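Side-chain contact in uncharacterized protein (Legionella longbeachae NSW150, PDB 4JZA), which probably removes the 3-phosphate from phosphatidylinositol 3-phosphate and may thereby alter the lipid metabolism of the host cell: residues A[450-453]-A[454-458]. Sequence-based numbering, arbitrary orientation.
Sequences SAVE and RRKET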
loop_
_atom_site.group_PDB
_atom_site.type_symbol
_atom_site.label_atom_id
_atom_site.label_comp_id
_atom_site.label_asym_id
_atom_site.label_seq_id
_atom_site.Cartn_x
_atom_site.Cartn_y
_atom_site.Cartn_z
ATOM N N SER A 450 16.699 4.525 18.027
ATOM C CA SER A 450 17.335 5.813 17.765
ATOM C C SER A 450 16.376 6.955 18.062
ATOM O O SER A 450 16.754 7.910 18.721
ATOM C CB SER A 450 17.781 5.923 16.313
ATOM O OG SER A 450 18.772 4.960 15.992
ATOM N N ALA A 451 15.137 6.841 17.588
ATOM C CA ALA A 451 14.150 7.890 17.771
ATOM C C ALA A 451 13.847 8.185 19.223
ATOM O O ALA A 451 13.731 9.348 19.602
ATOM C CB ALA A 451 12.870 7.524 17.050
ATOM N N VAL A 452 13.705 7.129 20.020
ATOM C CA VAL A 452 13.461 7.254 21.455
ATOM C C VAL A 452 14.671 7.878 22.124
ATOM O O VAL A 452 14.495 8.707 22.984
ATOM C CB VAL A 452 13.126 5.891 22.118
ATOM C CG1 VAL A 452 13.065 5.977 23.645
ATOM C CG2 VAL A 452 11.805 5.359 21.587
ATOM N N GLU A 453 15.880 7.473 21.733
ATOM C CA GLU A 453 17.120 8.142 22.190
ATOM C C GLU A 453 17.102 9.646 21.953
ATOM O O GLU A 453 17.460 10.394 22.829
ATOM C CB GLU A 453 18.400 7.562 21.524
ATOM C CG GLU A 453 19.253 6.631 22.392
ATOM C CD GLU A 453 19.850 7.331 23.614
ATOM O OE1 GLU A 453 19.808 6.790 24.763
ATOM O OE2 GLU A 453 20.352 8.450 23.417
ATOM N N ARG A 454 16.689 10.092 20.774
ATOM C CA ARG A 454 16.743 11.523 20.439
ATOM C C ARG A 454 15.739 12.327 21.236
ATOM O O ARG A 454 15.920 13.527 21.449
ATOM C CB ARG A 454 16.506 11.750 18.953
ATOM C CG ARG A 454 17.620 11.241 18.050
ATOM C CD ARG A 454 17.330 11.537 16.599
ATOM N NE ARG A 454 17.516 10.314 15.841
ATOM C CZ ARG A 454 16.548 9.643 15.211
ATOM N NH1 ARG A 454 15.300 10.090 15.186
ATOM N NH2 ARG A 454 16.839 8.524 14.565
ATOM N N ARG A 455 14.721 11.622 21.724
ATOM C CA ARG A 455 13.641 12.200 22.479
ATOM C C ARG A 455 13.916 12.071 23.992
ATOM O O ARG A 455 13.124 12.537 24.826
ATOM C CB ARG A 455 12.316 11.545 22.021
ATOM C CG ARG A 455 11.111 11.725 22.925
ATOM C CD ARG A 455 9.789 11.404 22.267
ATOM N NE ARG A 455 9.262 12.612 21.647
ATOM C CZ ARG A 455 8.265 13.369 22.100
ATOM N NH1 ARG A 455 7.624 13.070 23.211
ATOM N NH2 ARG A 455 7.901 14.436 21.400
ATOM N N LYS A 456 15.059 11.506 24.368
ATOM C CA LYS A 456 15.366 11.304 25.797
ATOM C C LYS A 456 15.215 12.600 26.606
ATOM O O LYS A 456 14.633 12.589 27.681
ATOM C CB LYS A 456 16.766 10.703 26.005
ATOM C CG LYS A 456 16.797 9.640 27.103
ATOM C CD LYS A 456 16.638 8.218 26.557
ATOM C CE LYS A 456 15.512 7.418 27.230
ATOM N NZ LYS A 456 15.697 5.934 27.148
ATOM N N GLU A 457 15.700 13.708 26.053
ATOM C CA GLU A 457 15.587 15.037 26.669
ATOM C C GLU A 457 14.161 15.409 27.018
ATOM O O GLU A 457 13.912 16.004 28.032
ATOM C CB GLU A 457 16.122 16.119 25.705
ATOM C CG GLU A 457 17.590 15.998 25.275
ATOM C CD GLU A 457 18.565 16.289 26.404
ATOM O OE1 GLU A 457 18.476 15.630 27.464
ATOM O OE2 GLU A 457 19.420 17.189 26.235
ATOM N N THR A 458 13.228 15.095 26.139
ATOM C CA THR A 458 11.853 15.568 26.274
ATOM C C THR A 458 10.998 14.687 27.164
ATOM O O THR A 458 10.104 15.168 27.846
ATOM C CB THR A 458 11.222 15.628 24.871
ATOM O OG1 THR A 458 12.047 16.475 24.050
ATOM C CG2 THR A 458 9.733 16.127 24.889
#
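R454 folds back along the last turn of helix 441-454 and lies against S450 and A451. R454 N closes that turn on S450 O at 3.0 Å, an i-to-i+4 bond. With CG anti to the carbonyl carbon (chi1 -68°) and a bend at chi3, the side chain runs toward the start of the helix, and one face of the guanidinium rests, near its rim, over S450 O and the CA of A451. R454 NH2 ends 3.3 Å from S450 CB, while R454 NH1 sits 3.6 Å from A451 CA and forms a salt bridge with D396 on helix 388-402. R455 N makes two weak bonds, to A451 O at 3.3 Å and to V452 O at 3.2 Å. Its side chain leads off to L399 and A400 of helix 388-402. K456 N donates to E453 O at 3.1 Å, an i-to-i+3 bond. The K456 side chain passes obliquely across that of E453, with K456 CD 3.9 Å from E453 OE1, whereas K456 NZ stays 4.8 Å from the same oxygen. The attraction between these opposite charges, which are not in contact and belong to exposed residues, is therefore probably weak; the salt bridge is the one from R454 to D396, and it ties this end of the helix to helix 388-402.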